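Local coordinates for glycosyl transferase family 9 (Veillonella parvula, PDB 3TOV), which probably transfers a sugar, perhaps a heptose, from a nucleotide-activated donor to an acceptor, as a GT-B glycosyltransferase of family 9, at residues 22-33 and 49-60. Sequence-based numbering, arbitrary orientation.
Sequences VILTTPFLEVLR and LQQVMEYNPNID
An apolar seam closed at one end by an arginine joins V22, L29 and R33, on helices 19-23 and 26-35, to the loop between strands 40-46 and 61-65 in the N-terminal Rossmann-like domain of this GT-B fold. V22 CG2 meets L49 CD1 at 3.7 Å, while CG1, anti to the backbone N (chi1 164°), lies against the selenomethionine methyl, M53 CE. The bend at chi2 (72°) brings M53 SE tip to tip with L29 CD1, which also touches I59 CD1; that at chi3 turns CE to V22. N58 packs its CB by L29 O and its amide by E30 CA, with OD1 beside R33 CB. R33 NE and NH1 both give weak bonds to N58 O, and NH1 forms a salt bridge with D60 OD2 (3.0 Å); OD2 lies in the guanidinium plane, whereas NH1 meets it from above the carboxylate plane. Replacing R33 by an alanine would probably leave D60 without its cationic partner and N58 O without two weak donors. R33 NH2 also bonds S39 O, and D60 OD2 accepts from I41 N, tying the loop to strand 40-46. Y43 of that strand touches L29, M53 and I59, helix 139-149 packs on F28 and V31, and helix 252-260 meets L49 and V52.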
# COMPACT_ATOMS: atom_id res chain seq x y z
N VAL A 22 -1.17 -0.10 5.93
CA VAL A 22 -2.63 -0.08 5.98
C VAL A 22 -3.28 -0.82 4.82
O VAL A 22 -4.10 -1.72 5.02
CB VAL A 22 -3.21 1.35 6.09
CG1 VAL A 22 -4.70 1.36 5.74
CG2 VAL A 22 -2.99 1.88 7.48
N ILE A 23 -2.92 -0.45 3.60
CA ILE A 23 -3.54 -1.07 2.44
C ILE A 23 -3.43 -2.59 2.53
O ILE A 23 -4.31 -3.33 2.08
CB ILE A 23 -2.94 -0.52 1.15
CG1 ILE A 23 -3.17 1.00 1.10
CG2 ILE A 23 -3.53 -1.24 -0.05
CD1 ILE A 23 -2.34 1.75 0.06
N LEU A 24 -2.34 -3.06 3.15
CA LEU A 24 -2.08 -4.48 3.32
C LEU A 24 -3.00 -5.16 4.33
O LEU A 24 -3.05 -6.39 4.40
CB LEU A 24 -0.63 -4.70 3.74
CG LEU A 24 0.40 -4.36 2.67
CD1 LEU A 24 1.79 -4.38 3.25
CD2 LEU A 24 0.27 -5.36 1.55
N THR A 25 -3.72 -4.36 5.12
CA THR A 25 -4.68 -4.91 6.06
C THR A 25 -6.03 -5.08 5.37
O THR A 25 -7.00 -5.54 5.98
CB THR A 25 -4.90 -3.99 7.27
OG1 THR A 25 -5.56 -2.78 6.86
CG2 THR A 25 -3.58 -3.64 7.93
N THR A 26 -6.08 -4.71 4.10
CA THR A 26 -7.35 -4.61 3.41
C THR A 26 -7.96 -5.96 2.97
O THR A 26 -9.19 -6.11 2.97
CB THR A 26 -7.26 -3.59 2.25
OG1 THR A 26 -8.50 -2.89 2.14
CG2 THR A 26 -6.91 -4.27 0.93
N PRO A 27 -7.11 -6.95 2.61
CA PRO A 27 -7.57 -8.30 2.24
C PRO A 27 -8.02 -9.08 3.48
O PRO A 27 -9.00 -9.84 3.44
CB PRO A 27 -6.32 -8.95 1.64
CG PRO A 27 -5.35 -7.86 1.42
CD PRO A 27 -5.64 -6.86 2.48
N PHE A 28 -7.29 -8.91 4.57
CA PHE A 28 -7.74 -9.34 5.89
C PHE A 28 -9.17 -8.84 6.20
O PHE A 28 -9.99 -9.56 6.79
CB PHE A 28 -6.73 -8.82 6.92
CG PHE A 28 -7.26 -8.76 8.32
CD1 PHE A 28 -6.90 -9.73 9.24
CD2 PHE A 28 -8.08 -7.73 8.72
CE1 PHE A 28 -7.38 -9.67 10.53
CE2 PHE A 28 -8.56 -7.67 10.01
CZ PHE A 28 -8.21 -8.64 10.92
N LEU A 29 -9.46 -7.61 5.80
CA LEU A 29 -10.77 -7.03 6.06
C LEU A 29 -11.87 -7.64 5.22
O LEU A 29 -13.06 -7.53 5.57
CB LEU A 29 -10.73 -5.54 5.79
CG LEU A 29 -10.34 -4.71 6.99
CD1 LEU A 29 -10.27 -3.28 6.55
CD2 LEU A 29 -11.38 -4.92 8.06
N GLU A 30 -11.49 -8.22 4.09
CA GLU A 30 -12.44 -8.92 3.25
C GLU A 30 -12.72 -10.27 3.89
O GLU A 30 -13.87 -10.69 4.00
CB GLU A 30 -11.89 -9.13 1.85
CG GLU A 30 -12.72 -10.08 1.01
CD GLU A 30 -12.06 -10.43 -0.32
OE1 GLU A 30 -10.83 -10.21 -0.47
OE2 GLU A 30 -12.77 -10.94 -1.23
N VAL A 31 -11.64 -10.92 4.31
CA VAL A 31 -11.73 -12.23 4.95
C VAL A 31 -12.55 -12.14 6.24
O VAL A 31 -13.37 -13.02 6.53
CB VAL A 31 -10.33 -12.79 5.25
CG1 VAL A 31 -10.41 -13.99 6.16
CG2 VAL A 31 -9.67 -13.17 3.96
N LEU A 32 -12.34 -11.07 6.99
CA LEU A 32 -13.10 -10.86 8.20
C LEU A 32 -14.56 -10.82 7.86
O LEU A 32 -15.34 -11.62 8.34
CB LEU A 32 -12.72 -9.54 8.85
CG LEU A 32 -13.61 -9.25 10.05
CD1 LEU A 32 -13.44 -10.34 11.10
CD2 LEU A 32 -13.34 -7.87 10.65
N ARG A 33 -14.93 -9.88 7.01
CA ARG A 33 -16.34 -9.69 6.65
C ARG A 33 -16.99 -10.97 6.07
O ARG A 33 -18.21 -11.12 6.08
CB ARG A 33 -16.48 -8.48 5.71
CG ARG A 33 -17.83 -8.33 5.03
CD ARG A 33 -18.96 -8.12 6.00
NE ARG A 33 -18.94 -6.77 6.54
CZ ARG A 33 -19.43 -6.45 7.73
NH1 ARG A 33 -19.37 -5.19 8.15
NH2 ARG A 33 -19.97 -7.39 8.50
N LEU A 49 -4.48 8.89 6.51
CA LEU A 49 -4.73 7.82 5.57
C LEU A 49 -6.23 7.59 5.40
O LEU A 49 -6.64 6.63 4.75
CB LEU A 49 -4.05 6.53 6.04
CG LEU A 49 -2.57 6.67 6.42
CD1 LEU A 49 -1.99 5.37 6.93
CD2 LEU A 49 -1.79 7.18 5.22
N GLN A 50 -7.03 8.48 5.96
CA GLN A 50 -8.46 8.21 6.06
C GLN A 50 -9.15 8.01 4.71
O GLN A 50 -10.06 7.18 4.62
CB GLN A 50 -9.16 9.28 6.91
CG GLN A 50 -10.18 10.14 6.20
CD GLN A 50 -10.19 11.54 6.75
OE1 GLN A 50 -9.51 11.83 7.74
NE2 GLN A 50 -10.94 12.44 6.11
N GLN A 51 -8.73 8.73 3.67
CA GLN A 51 -9.40 8.60 2.38
C GLN A 51 -9.24 7.19 1.80
O GLN A 51 -9.96 6.77 0.90
CB GLN A 51 -8.89 9.64 1.39
CG GLN A 51 -8.38 10.90 2.04
CD GLN A 51 -8.30 12.06 1.06
OE1 GLN A 51 -9.09 12.14 0.12
NE2 GLN A 51 -7.34 12.94 1.26
N VAL A 52 -8.29 6.44 2.35
CA VAL A 52 -8.01 5.09 1.91
C VAL A 52 -9.12 4.08 2.27
O VAL A 52 -9.40 3.13 1.53
CB VAL A 52 -6.68 4.63 2.51
CG1 VAL A 52 -6.54 3.12 2.44
CG2 VAL A 52 -5.54 5.33 1.79
N MSE A 53 -9.76 4.31 3.41
CA MSE A 53 -10.76 3.38 3.90
C MSE A 53 -12.19 3.91 3.80
O MSE A 53 -13.13 3.13 3.81
CB MSE A 53 -10.43 3.00 5.34
CG MSE A 53 -10.92 1.61 5.72
SE MSE A 53 -9.89 0.20 4.88
CE MSE A 53 -8.25 0.38 5.89
N GLU A 54 -12.33 5.23 3.69
CA GLU A 54 -13.65 5.86 3.67
C GLU A 54 -14.69 4.96 3.04
O GLU A 54 -15.45 4.26 3.72
CB GLU A 54 -13.60 7.18 2.89
CG GLU A 54 -13.44 8.41 3.74
CD GLU A 54 -13.44 9.67 2.89
OE1 GLU A 54 -14.48 9.96 2.24
OE2 GLU A 54 -12.40 10.36 2.85
N TYR A 55 -14.73 5.00 1.72
CA TYR A 55 -15.56 4.09 0.96
C TYR A 55 -14.84 2.75 0.95
O TYR A 55 -13.69 2.66 0.51
CB TYR A 55 -15.77 4.65 -0.45
CG TYR A 55 -16.06 6.14 -0.44
CD1 TYR A 55 -17.35 6.63 -0.57
CD2 TYR A 55 -15.03 7.07 -0.29
CE1 TYR A 55 -17.62 7.99 -0.56
CE2 TYR A 55 -15.28 8.43 -0.28
CZ TYR A 55 -16.57 8.89 -0.41
OH TYR A 55 -16.82 10.25 -0.40
N ASN A 56 -15.50 1.74 1.49
CA ASN A 56 -14.94 0.39 1.59
C ASN A 56 -16.00 -0.57 2.05
O ASN A 56 -16.58 -0.41 3.12
CB ASN A 56 -13.77 0.32 2.56
CG ASN A 56 -13.18 -1.07 2.63
OD1 ASN A 56 -13.65 -1.91 3.38
ND2 ASN A 56 -12.14 -1.33 1.83
N PRO A 57 -16.24 -1.61 1.25
CA PRO A 57 -17.43 -2.46 1.31
C PRO A 57 -17.51 -3.28 2.59
O PRO A 57 -18.60 -3.63 3.04
CB PRO A 57 -17.26 -3.39 0.10
CG PRO A 57 -16.18 -2.75 -0.75
CD PRO A 57 -15.29 -2.07 0.23
N ASN A 58 -16.35 -3.57 3.17
CA ASN A 58 -16.27 -4.46 4.31
C ASN A 58 -16.51 -3.80 5.68
O ASN A 58 -16.81 -4.48 6.67
CB ASN A 58 -14.94 -5.21 4.28
CG ASN A 58 -14.78 -6.06 3.03
OD1 ASN A 58 -15.31 -7.16 2.95
ND2 ASN A 58 -14.06 -5.54 2.05
N ILE A 59 -16.40 -2.48 5.72
CA ILE A 59 -16.54 -1.76 6.99
C ILE A 59 -17.89 -1.03 7.16
O ILE A 59 -18.55 -0.67 6.18
CB ILE A 59 -15.38 -0.80 7.19
CG1 ILE A 59 -14.09 -1.61 7.24
CG2 ILE A 59 -15.53 -0.02 8.47
CD1 ILE A 59 -12.89 -0.77 7.45
N ASP A 60 -18.28 -0.84 8.42
CA ASP A 60 -19.54 -0.17 8.74
C ASP A 60 -19.24 1.22 9.25
O ASP A 60 -20.06 2.12 9.12
CB ASP A 60 -20.28 -0.91 9.86
CG ASP A 60 -20.65 -2.32 9.49
OD1 ASP A 60 -21.34 -2.51 8.47
OD2 ASP A 60 -20.25 -3.24 10.24